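PDB 2WTB: peroxisomal fatty acid beta-oxidation multifunctional protein MFP2 from Arabidopsis thaliana, which carries out successive steps of peroxisomal fatty acid beta-oxidation during seed germination, combining enoyl-CoA hydratase and NAD-dependent 3-hydroxyacyl-CoA dehydrogenase activities in one chain. Local coordinates for residues 449-452 with 456-459; 202-205 with 210-213; 506-511 with 695-700; 286-291 with 671-676. All blocks are in the same frame, centred on the assembly; numbering follows the deposited sequence.

Interaction 1 of 4, residues 449-452 with 456-459; sequences HFFS and IMPL
F451 and M457 face each other across the connection between strand 445-450 and strand 459-464, antiparallel neighbours in the large sheet of the NAD-binding domain. Their CA atoms are 5.9 Å apart, with three residues bridging the two segments. The backbone takes part directly, since M457 CB lies 3.1 Å from F451 O. Among the side chains, F451 CB meets M457 CG at 3.5 Å. Beyond CG the methionine bends at both chi2 and chi3, which carries its CE methyl to within 3.6 Å of S452 O. L459 supplies the other half of the packing: its side chain runs beside that of F451 in the same direction. The touching branch is the CD2 methyl, 3.5 Å from F451 CE1, while L459 O lies in the plane of the phenyl ring at its edge. With CG of F451 opposite the carbonyl carbon (chi1 -56°), the ring is directed along L459. Replacing F451 with alanine is likely to open a gap beside L459 CD2, leaving that methyl without its aromatic neighbour. This is a case of a strand connection held by apolar packing, bordered by one helix of the NAD-binding domain and two from further along the chain. S452 touches L322 and M323 of helix 322-332, V498 of helix 498-514 meets both F451 and L459, and M660 of helix 651-662 packs on L459.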
loop_
_atom_site.group_PDB
_atom_site.type_symbol
_atom_site.label_atom_id
_atom_site.label_comp_id
_atom_site.label_asym_id
_atom_site.label_seq_id
_atom_site.Cartn_x
_atom_site.Cartn_y
_atom_site.Cartn_z
ATOM N N HIS A 449 1.414 -3.423 -17.835
ATOM C CA HIS A 449 0.007 -3.715 -17.605
ATOM C C HIS A 449 -0.574 -2.885 -16.469
ATOM O O HIS A 449 -0.156 -3.010 -15.319
ATOM C CB HIS A 449 -0.186 -5.205 -17.324
ATOM C CG HIS A 449 -1.617 -5.640 -17.343
ATOM N ND1 HIS A 449 -2.279 -6.070 -16.213
ATOM C CD2 HIS A 449 -2.515 -5.704 -18.353
ATOM C CE1 HIS A 449 -3.522 -6.387 -16.529
ATOM N NE2 HIS A 449 -3.692 -6.173 -17.821
ATOM N N PHE A 450 -1.539 -2.034 -16.804
ATOM C CA PHE A 450 -2.199 -1.187 -15.817
ATOM C C PHE A 450 -3.609 -1.687 -15.531
ATOM O O PHE A 450 -4.190 -2.435 -16.317
ATOM C CB PHE A 450 -2.271 0.261 -16.303
ATOM C CG PHE A 450 -0.940 0.952 -16.373
ATOM C CD1 PHE A 450 -0.091 0.744 -17.449
ATOM C CD2 PHE A 450 -0.547 1.826 -15.373
ATOM C CE1 PHE A 450 1.130 1.387 -17.521
ATOM C CE2 PHE A 450 0.673 2.472 -15.440
ATOM C CZ PHE A 450 1.513 2.253 -16.515
ATOM N N PHE A 451 -4.158 -1.259 -14.402
ATOM C CA PHE A 451 -5.527 -1.601 -14.050
ATOM C C PHE A 451 -6.368 -0.337 -13.968
ATOM O O PHE A 451 -5.997 0.623 -13.293
ATOM C CB PHE A 451 -5.560 -2.365 -12.726
ATOM C CG PHE A 451 -4.713 -3.605 -12.725
ATOM C CD1 PHE A 451 -3.343 -3.524 -12.531
ATOM C CD2 PHE A 451 -5.284 -4.852 -12.927
ATOM C CE1 PHE A 451 -2.560 -4.661 -12.534
ATOM C CE2 PHE A 451 -4.506 -5.997 -12.930
ATOM C CZ PHE A 451 -3.142 -5.900 -12.733
ATOM N N SER A 452 -7.494 -0.332 -14.672
ATOM C CA SER A 452 -8.382 0.824 -14.684
ATOM C C SER A 452 -9.024 1.024 -13.315
ATOM O O SER A 452 -9.435 0.055 -12.676
ATOM C CB SER A 452 -9.462 0.655 -15.754
ATOM O OG SER A 452 -10.302 1.794 -15.815
ATOM N N ILE A 456 -5.415 5.710 -10.730
ATOM C CA ILE A 456 -5.765 5.487 -9.329
ATOM C C ILE A 456 -5.237 4.150 -8.817
ATOM O O ILE A 456 -4.665 4.075 -7.732
ATOM C CB ILE A 456 -7.289 5.545 -9.091
ATOM C CG1 ILE A 456 -7.812 6.970 -9.285
ATOM C CG2 ILE A 456 -7.631 5.055 -7.694
ATOM C CD1 ILE A 456 -8.028 7.348 -10.726
ATOM N N MET A 457 -5.438 3.098 -9.602
ATOM C CA MET A 457 -4.978 1.771 -9.216
ATOM C C MET A 457 -3.464 1.787 -9.031
ATOM O O MET A 457 -2.726 2.142 -9.950
ATOM C CB MET A 457 -5.382 0.736 -10.265
ATOM C CG MET A 457 -5.619 -0.653 -9.701
ATOM S SD MET A 457 -6.914 -0.661 -8.445
ATOM C CE MET A 457 -8.190 0.296 -9.262
ATOM N N PRO A 458 -3.001 1.396 -7.837
ATOM C CA PRO A 458 -1.603 1.542 -7.417
ATOM C C PRO A 458 -0.683 0.504 -8.049
ATOM O O PRO A 458 0.533 0.690 -8.059
ATOM C CB PRO A 458 -1.664 1.311 -5.899
ATOM C CG PRO A 458 -3.128 1.149 -5.556
ATOM C CD PRO A 458 -3.805 0.725 -6.807
ATOM N N LEU A 459 -1.257 -0.576 -8.566
ATOM C CA LEU A 459 -0.460 -1.684 -9.075
ATOM C C LEU A 459 -0.049 -1.495 -10.528
ATOM O O LEU A 459 -0.762 -0.872 -11.317
ATOM C CB LEU A 459 -1.214 -3.005 -8.928
ATOM C CG LEU A 459 -0.390 -4.268 -9.184
ATOM C CD1 LEU A 459 0.571 -4.509 -8.028
ATOM C CD2 LEU A 459 -1.296 -5.469 -9.390
#

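Interaction 2 of 4, residues 202-205 with 210-213; sequences LDIV and PWVS
I204, on the last turn of helix 193-205, packs against W211 in the loop that follows, within the enoyl-CoA hydratase/isomerase section of the chain. The contact illustrates how a chain leaving a helix can fold back on it: only four residues separate the two segments, and the CA atoms of I204 and W211 come within 5.8 Å. The two branches of I204 divide the work. Its CG2 methyl sits 3.3 Å above the plane of the W211 indole, displaced toward the rim, where W211 CG is 3.7 Å away. The same methyl is about as near to W211 CB, CD2 and CE3, and the two side chains cross almost at a right angle. The other branch turns to the backbone of the loop, with I204 CG1 3.7 Å from P210 O. The indole leaves its own backbone with CG opposite the W211 nitrogen (chi1 -168°), the course that brings its ring carbons up to the methyl. P104 touches both I204 and W211, and H125 meets the indole edge-to-face. Salt bridges from D203 to R199 and R208 lie close by along the chain. Across the two segments the contact is mainly van der Waals packing, so the fit probably depends more on shape than on directed bonds. With I204 buried and W211 exposed, the indole probably shields the isoleucine from solvent at this edge of the protein.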
loop_
_atom_site.group_PDB
_atom_site.type_symbol
_atom_site.label_atom_id
_atom_site.label_comp_id
_atom_site.label_asym_id
_atom_site.label_seq_id
_atom_site.Cartn_x
_atom_site.Cartn_y
_atom_site.Cartn_z
ATOM N N LEU A 202 17.582 27.957 26.781
ATOM C CA LEU A 202 18.087 28.844 27.826
ATOM C C LEU A 202 17.032 29.857 28.258
ATOM O O LEU A 202 17.116 30.422 29.346
ATOM C CB LEU A 202 19.373 29.552 27.386
ATOM C CG LEU A 202 20.625 28.678 27.295
ATOM C CD1 LEU A 202 21.879 29.537 27.282
ATOM C CD2 LEU A 202 20.675 27.698 28.453
ATOM N N ASP A 203 16.044 30.086 27.399
ATOM C CA ASP A 203 14.896 30.905 27.767
ATOM C C ASP A 203 14.127 30.240 28.907
ATOM O O ASP A 203 13.709 30.899 29.859
ATOM C CB ASP A 203 13.973 31.117 26.565
ATOM C CG ASP A 203 14.394 32.292 25.701
ATOM O OD1 ASP A 203 15.147 33.158 26.195
ATOM O OD2 ASP A 203 13.962 32.356 24.529
ATOM N N ILE A 204 13.949 28.927 28.802
ATOM C CA ILE A 204 13.248 28.162 29.824
ATOM C C ILE A 204 14.028 28.168 31.134
ATOM O O ILE A 204 13.460 28.379 32.203
ATOM C CB ILE A 204 13.014 26.710 29.374
ATOM C CG1 ILE A 204 12.109 26.671 28.140
ATOM C CG2 ILE A 204 12.418 25.889 30.506
ATOM C CD1 ILE A 204 11.933 25.279 27.557
ATOM N N VAL A 205 15.333 27.934 31.042
ATOM C CA VAL A 205 16.202 27.973 32.211
ATOM C C VAL A 205 16.134 29.334 32.898
ATOM O O VAL A 205 16.249 29.429 34.121
ATOM C CB VAL A 205 17.665 27.674 31.830
ATOM C CG1 VAL A 205 18.604 28.104 32.943
ATOM C CG2 VAL A 205 17.841 26.198 31.512
ATOM N N PRO A 210 7.906 29.421 29.416
ATOM C CA PRO A 210 7.278 28.390 30.248
ATOM C C PRO A 210 8.041 27.072 30.229
ATOM O O PRO A 210 8.618 26.705 29.208
ATOM C CB PRO A 210 5.913 28.194 29.582
ATOM C CG PRO A 210 5.651 29.461 28.870
ATOM C CD PRO A 210 6.982 29.935 28.391
ATOM N N TRP A 211 8.032 26.368 31.355
ATOM C CA TRP A 211 8.632 25.043 31.438
ATOM C C TRP A 211 7.527 23.996 31.520
ATOM O O TRP A 211 7.149 23.569 32.608
ATOM C CB TRP A 211 9.539 24.944 32.662
ATOM C CG TRP A 211 10.407 23.722 32.664
ATOM C CD1 TRP A 211 10.116 22.510 32.108
ATOM C CD2 TRP A 211 11.700 23.587 33.266
ATOM N NE1 TRP A 211 11.151 21.634 32.319
ATOM C CE2 TRP A 211 12.134 22.269 33.030
ATOM C CE3 TRP A 211 12.533 24.455 33.980
ATOM C CZ2 TRP A 211 13.365 21.796 33.482
ATOM C CZ3 TRP A 211 13.754 23.982 34.427
ATOM C CH2 TRP A 211 14.159 22.665 34.176
ATOM N N VAL A 212 7.019 23.581 30.365
ATOM C CA VAL A 212 5.851 22.709 30.306
ATOM C C VAL A 212 6.176 21.225 30.124
ATOM O O VAL A 212 6.986 20.859 29.276
ATOM C CB VAL A 212 4.911 23.138 29.163
ATOM C CG1 VAL A 212 3.711 22.212 29.079
ATOM C CG2 VAL A 212 4.474 24.580 29.356
ATOM N N SER A 213 5.533 20.379 30.925
ATOM C CA SER A 213 5.563 18.934 30.714
ATOM C C SER A 213 4.297 18.491 29.990
ATOM O O SER A 213 3.192 18.626 30.516
ATOM C CB SER A 213 5.694 18.179 32.037
ATOM O OG SER A 213 7.037 18.156 32.487
#

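Interaction 3 of 4, residues 506-511 with 695-700; sequences TQAAMF and GEFFKP
F697 lays the outer end of its ring against Q507 and A508 of helix 498-514. From CB the side chain heads for the helix, CG lying opposite the backbone nitrogen (chi1 173°). At the next level out, CD2 is occupied within its own loop, 3.5 Å above the centre of the F698 ring. Farther along, the two edges separate their partners: F697 CE1 meets Q507 OE1 at 3.9 Å, near the plane of the phenyl ring, whereas F697 CE2 lies 3.9 Å from the methyl CB of A508. The amide plane of Q507 is turned 36° from the ring, and its OE1 accepts a hydrogen bond from Y563 N. Here, as a worked example of loop-on-helix packing, a turn after helix 680-694 settles on a helix of the C-terminal domain of the 3-hydroxyacyl-CoA dehydrogenase part. The turn opens at G695, whose positive phi ends the helical path and whose O receives a hydrogen bond from F698 N. At the tip, F697 CZ comes 3.9 Å from A508 N. Alongside, F698 reaches one turn further down the helix, with CE1 4.1 Å from F511 CE1.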
loop_
_atom_site.group_PDB
_atom_site.type_symbol
_atom_site.label_atom_id
_atom_site.label_comp_id
_atom_site.label_asym_id
_atom_site.label_seq_id
_atom_site.Cartn_x
_atom_site.Cartn_y
_atom_site.Cartn_z
ATOM N N THR A 506 -14.330 -15.867 -9.597
ATOM C CA THR A 506 -15.671 -15.647 -10.131
ATOM C C THR A 506 -16.355 -16.928 -10.613
ATOM O O THR A 506 -17.565 -17.082 -10.468
ATOM C CB THR A 506 -15.653 -14.612 -11.270
ATOM O OG1 THR A 506 -15.666 -13.294 -10.709
ATOM C CG2 THR A 506 -16.867 -14.780 -12.167
ATOM N N GLN A 507 -15.583 -17.845 -11.185
ATOM C CA GLN A 507 -16.151 -19.082 -11.710
ATOM C C GLN A 507 -16.592 -20.024 -10.596
ATOM O O GLN A 507 -17.623 -20.686 -10.708
ATOM C CB GLN A 507 -15.160 -19.778 -12.644
ATOM C CG GLN A 507 -14.859 -18.991 -13.910
ATOM C CD GLN A 507 -13.846 -19.681 -14.801
ATOM O OE1 GLN A 507 -13.530 -20.854 -14.607
ATOM N NE2 GLN A 507 -13.328 -18.951 -15.785
ATOM N N ALA A 508 -15.811 -20.081 -9.522
ATOM C CA ALA A 508 -16.160 -20.912 -8.375
ATOM C C ALA A 508 -17.460 -20.420 -7.759
ATOM O O ALA A 508 -18.309 -21.212 -7.347
ATOM C CB ALA A 508 -15.050 -20.893 -7.344
ATOM N N ALA A 509 -17.607 -19.102 -7.699
ATOM C CA ALA A 509 -18.813 -18.489 -7.171
ATOM C C ALA A 509 -20.028 -18.878 -8.008
ATOM O O ALA A 509 -21.023 -19.379 -7.482
ATOM C CB ALA A 509 -18.659 -16.980 -7.131
ATOM N N MET A 510 -19.935 -18.653 -9.314
ATOM C CA MET A 510 -21.052 -18.914 -10.213
ATOM C C MET A 510 -21.434 -20.390 -10.274
ATOM O O MET A 510 -22.606 -20.721 -10.440
ATOM C CB MET A 510 -20.763 -18.373 -11.614
ATOM C CG MET A 510 -20.780 -16.856 -11.687
ATOM S SD MET A 510 -20.941 -16.229 -13.367
ATOM C CE MET A 510 -20.960 -14.466 -13.061
ATOM N N PHE A 511 -20.449 -21.273 -10.139
ATOM C CA PHE A 511 -20.732 -22.704 -10.093
ATOM C C PHE A 511 -21.562 -23.034 -8.860
ATOM O O PHE A 511 -22.470 -23.864 -8.914
ATOM C CB PHE A 511 -19.443 -23.529 -10.088
ATOM C CG PHE A 511 -19.653 -24.972 -9.716
ATOM C CD1 PHE A 511 -19.371 -25.421 -8.436
ATOM C CD2 PHE A 511 -20.146 -25.877 -10.642
ATOM C CE1 PHE A 511 -19.569 -26.748 -8.088
ATOM C CE2 PHE A 511 -20.347 -27.206 -10.301
ATOM C CZ PHE A 511 -20.058 -27.641 -9.022
ATOM N N GLY A 695 -15.390 -32.007 -9.617
ATOM C CA GLY A 695 -14.655 -31.961 -10.869
ATOM C C GLY A 695 -13.215 -31.498 -10.749
ATOM O O GLY A 695 -12.798 -30.981 -9.714
ATOM N N GLU A 696 -12.458 -31.682 -11.826
ATOM C CA GLU A 696 -11.052 -31.319 -11.858
ATOM C C GLU A 696 -10.795 -29.841 -11.631
ATOM O O GLU A 696 -9.651 -29.423 -11.457
ATOM N N PHE A 697 -11.862 -29.047 -11.640
ATOM C CA PHE A 697 -11.756 -27.616 -11.376
ATOM C C PHE A 697 -11.120 -27.376 -10.013
ATOM O O PHE A 697 -10.328 -26.450 -9.838
ATOM C CB PHE A 697 -13.138 -26.960 -11.437
ATOM C CG PHE A 697 -13.148 -25.516 -11.018
ATOM C CD1 PHE A 697 -12.981 -24.507 -11.952
ATOM C CD2 PHE A 697 -13.337 -25.165 -9.689
ATOM C CE1 PHE A 697 -12.993 -23.174 -11.569
ATOM C CE2 PHE A 697 -13.352 -23.834 -9.300
ATOM C CZ PHE A 697 -13.180 -22.839 -10.241
ATOM N N PHE A 698 -11.467 -28.226 -9.053
ATOM C CA PHE A 698 -10.970 -28.092 -7.690
ATOM C C PHE A 698 -9.707 -28.911 -7.450
ATOM O O PHE A 698 -9.127 -28.861 -6.365
ATOM C CB PHE A 698 -12.051 -28.504 -6.691
ATOM C CG PHE A 698 -13.284 -27.649 -6.744
ATOM C CD1 PHE A 698 -14.429 -28.099 -7.382
ATOM C CD2 PHE A 698 -13.302 -26.397 -6.154
ATOM C CE1 PHE A 698 -15.568 -27.316 -7.430
ATOM C CE2 PHE A 698 -14.437 -25.607 -6.199
ATOM C CZ PHE A 698 -15.572 -26.068 -6.837
ATOM N N LYS A 699 -9.283 -29.665 -8.460
ATOM C CA LYS A 699 -8.120 -30.537 -8.318
ATOM C C LYS A 699 -6.864 -29.748 -7.971
ATOM O O LYS A 699 -6.549 -28.758 -8.630
ATOM C CB LYS A 699 -7.889 -31.355 -9.590
ATOM C CG LYS A 699 -6.697 -32.297 -9.503
ATOM C CD LYS A 699 -6.589 -33.179 -10.736
ATOM N N PRO A 700 -6.147 -30.188 -6.927
ATOM C CA PRO A 700 -4.890 -29.564 -6.497
ATOM C C PRO A 700 -3.811 -29.710 -7.560
ATOM O O PRO A 700 -3.674 -30.784 -8.148
ATOM C CB PRO A 700 -4.501 -30.377 -5.257
ATOM C CG PRO A 700 -5.762 -31.031 -4.804
ATOM C CD PRO A 700 -6.539 -31.302 -6.049
#

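Interaction 4 of 4, residues 286-291 with 671-676; sequences LIHVFF and IMFWAD
H288 of helix 281-294 meets F673 of helix 671-678 in a helix-to-helix contact carried by one pair of rings. Helix 281-294 precedes strand 315-318 of the NAD-binding sheet and probably corresponds to the linker helix of related multifunctional enzymes; the pair illustrates a small contact that links segments far apart in sequence. L286 opens the segment by resting on P666 in a loop. I287 turns its CG2 to the edge of the F291 ring, within its own helix. H288 is the residue that crosses: its CG stands anti to the backbone N (chi1 175°), as does that of F673, and the two side chains run antiparallel, each passing alongside the other. Their ring centroids lie 4.6 Å apart with the planes inclined at 38°, an oblique aromatic pair. Without the imidazole, as with an alanine here, F673 CD1 would probably lose the surface it rests on and the phenyl group be freer to turn. V289 lies against I659 and F290 against L142, so that neighbouring residues of this helix touch quite different parts of the chain. F291 ends the walk with F290 CD2 above the centre of its ring. D655 OD1 accepts hydrogen bonds from M672 N and F673 N in the first turn of helix 671-678, and D655 also touches H288. F673 CD1 lies over the centre of the imidazole, 3.4 Å from H288 CG.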
loop_
_atom_site.group_PDB
_atom_site.type_symbol
_atom_site.label_atom_id
_atom_site.label_comp_id
_atom_site.label_asym_id
_atom_site.label_seq_id
_atom_site.Cartn_x
_atom_site.Cartn_y
_atom_site.Cartn_z
ATOM N N LEU A 286 -0.032 -7.495 8.531
ATOM C CA LEU A 286 0.223 -6.116 8.125
ATOM C C LEU A 286 1.717 -5.820 8.030
ATOM O O LEU A 286 2.154 -5.057 7.170
ATOM C CB LEU A 286 -0.444 -5.134 9.091
ATOM C CG LEU A 286 -1.964 -5.015 8.993
ATOM C CD1 LEU A 286 -2.495 -4.094 10.075
ATOM C CD2 LEU A 286 -2.369 -4.516 7.617
ATOM N N ILE A 287 2.495 -6.423 8.922
ATOM C CA ILE A 287 3.941 -6.263 8.907
ATOM C C ILE A 287 4.542 -6.939 7.676
ATOM O O ILE A 287 5.440 -6.396 7.035
ATOM C CB ILE A 287 4.584 -6.835 10.186
ATOM C CG1 ILE A 287 4.342 -5.896 11.368
ATOM C CG2 ILE A 287 6.077 -7.038 9.993
ATOM C CD1 ILE A 287 4.803 -6.459 12.699
ATOM N N HIS A 288 4.035 -8.123 7.348
ATOM C CA HIS A 288 4.498 -8.860 6.179
ATOM C C HIS A 288 4.189 -8.096 4.893
ATOM O O HIS A 288 4.986 -8.091 3.955
ATOM C CB HIS A 288 3.859 -10.248 6.138
ATOM C CG HIS A 288 4.196 -11.037 4.909
ATOM N ND1 HIS A 288 3.415 -11.017 3.776
ATOM C CD2 HIS A 288 5.228 -11.872 4.643
ATOM C CE1 HIS A 288 3.952 -11.806 2.860
ATOM N NE2 HIS A 288 5.051 -12.336 3.361
ATOM N N VAL A 289 3.025 -7.454 4.859
ATOM C CA VAL A 289 2.613 -6.669 3.701
ATOM C C VAL A 289 3.514 -5.451 3.539
ATOM O O VAL A 289 3.783 -5.007 2.423
ATOM C CB VAL A 289 1.145 -6.208 3.826
ATOM C CG1 VAL A 289 0.783 -5.255 2.696
ATOM C CG2 VAL A 289 0.210 -7.409 3.838
ATOM N N PHE A 290 3.980 -4.918 4.662
ATOM C CA PHE A 290 4.865 -3.763 4.652
ATOM C C PHE A 290 6.175 -4.072 3.929
ATOM O O PHE A 290 6.577 -3.347 3.019
ATOM C CB PHE A 290 5.140 -3.289 6.080
ATOM C CG PHE A 290 6.289 -2.327 6.193
ATOM C CD1 PHE A 290 6.140 -1.000 5.816
ATOM C CD2 PHE A 290 7.517 -2.746 6.680
ATOM C CE1 PHE A 290 7.193 -0.113 5.921
ATOM C CE2 PHE A 290 8.574 -1.863 6.787
ATOM C CZ PHE A 290 8.411 -0.545 6.408
ATOM N N PHE A 291 6.836 -5.152 4.334
ATOM C CA PHE A 291 8.102 -5.544 3.723
ATOM C C PHE A 291 7.927 -6.035 2.287
ATOM O O PHE A 291 8.700 -5.671 1.397
ATOM C CB PHE A 291 8.795 -6.615 4.566
ATOM C CG PHE A 291 9.270 -6.121 5.900
ATOM C CD1 PHE A 291 10.518 -5.538 6.032
ATOM C CD2 PHE A 291 8.468 -6.235 7.021
ATOM C CE1 PHE A 291 10.957 -5.080 7.258
ATOM C CE2 PHE A 291 8.903 -5.781 8.251
ATOM C CZ PHE A 291 10.150 -5.202 8.369
ATOM N N ILE A 671 -2.750 -13.487 -0.472
ATOM C CA ILE A 671 -3.309 -14.778 -0.860
ATOM C C ILE A 671 -2.408 -15.948 -0.454
ATOM O O ILE A 671 -2.897 -17.009 -0.070
ATOM C CB ILE A 671 -3.595 -14.838 -2.376
ATOM C CG1 ILE A 671 -4.969 -15.453 -2.649
ATOM C CG2 ILE A 671 -2.501 -15.602 -3.102
ATOM C CD1 ILE A 671 -5.015 -16.947 -2.466
ATOM N N MET A 672 -1.095 -15.752 -0.527
ATOM C CA MET A 672 -0.153 -16.819 -0.199
ATOM C C MET A 672 0.161 -16.857 1.293
ATOM O O MET A 672 0.191 -17.927 1.898
ATOM C CB MET A 672 1.136 -16.683 -1.014
ATOM C CG MET A 672 0.948 -16.863 -2.513
ATOM S SD MET A 672 0.583 -18.563 -2.999
ATOM C CE MET A 672 2.131 -19.368 -2.595
ATOM N N PHE A 673 0.392 -15.689 1.882
ATOM C CA PHE A 673 0.615 -15.597 3.322
ATOM C C PHE A 673 -0.576 -16.171 4.087
ATOM O O PHE A 673 -0.412 -16.797 5.135
ATOM C CB PHE A 673 0.859 -14.145 3.737
ATOM C CG PHE A 673 1.120 -13.967 5.206
ATOM C CD1 PHE A 673 2.414 -13.876 5.688
ATOM C CD2 PHE A 673 0.069 -13.885 6.108
ATOM C CE1 PHE A 673 2.657 -13.707 7.040
ATOM C CE2 PHE A 673 0.307 -13.720 7.461
ATOM C CZ PHE A 673 1.601 -13.629 7.927
ATOM N N TRP A 674 -1.774 -15.952 3.552
ATOM C CA TRP A 674 -3.003 -16.439 4.167
ATOM C C TRP A 674 -3.110 -17.950 4.016
ATOM O O TRP A 674 -3.500 -18.649 4.950
ATOM C CB TRP A 674 -4.218 -15.749 3.537
ATOM C CG TRP A 674 -5.542 -16.256 4.026
ATOM C CD1 TRP A 674 -6.101 -16.039 5.252
ATOM C CD2 TRP A 674 -6.485 -17.050 3.292
ATOM N NE1 TRP A 674 -7.325 -16.657 5.330
ATOM C CE2 TRP A 674 -7.586 -17.283 4.140
ATOM C CE3 TRP A 674 -6.503 -17.592 2.003
ATOM C CZ2 TRP A 674 -8.693 -18.031 3.742
ATOM C CZ3 TRP A 674 -7.603 -18.335 1.608
ATOM C CH2 TRP A 674 -8.684 -18.549 2.476
ATOM N N ALA A 675 -2.750 -18.449 2.837
ATOM C CA ALA A 675 -2.772 -19.883 2.567
ATOM C C ALA A 675 -1.932 -20.657 3.579
ATOM O O ALA A 675 -2.372 -21.677 4.108
ATOM C CB ALA A 675 -2.295 -20.169 1.145
ATOM N N ASP A 676 -0.722 -20.173 3.841
ATOM C CA ASP A 676 0.142 -20.800 4.835
ATOM C C ASP A 676 -0.360 -20.532 6.248
ATOM O O ASP A 676 -0.005 -21.241 7.191
ATOM C CB ASP A 676 1.583 -20.318 4.682
ATOM C CG ASP A 676 2.351 -21.106 3.640
ATOM O OD1 ASP A 676 3.342 -20.571 3.096
ATOM O OD2 ASP A 676 1.962 -22.261 3.364
#

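How the interactions relate
Taken together, the four contacts grade from interior to surface. Interaction 3 is buried, interactions 1 and 2 are partly buried, and interaction 4 is a surface contact confined to two rings. Interactions 1 and 2 each join segments close in sequence, the one between strands and the other after a helix; interactions 3 and 4 span 183 and 379 residues and alternate along the chain. Helix 498-514 carries half of interaction 3 and also flanks interaction 1, while helix 651-662 borders interactions 1 and 4. Interaction 2 stands apart in the hydratase section, its centre 69 Å from that of interaction 3. Packing is the shared chemistry: aliphatic on aromatic in interaction 2, mixed in 1 and 3, ring against ring in 4 alone.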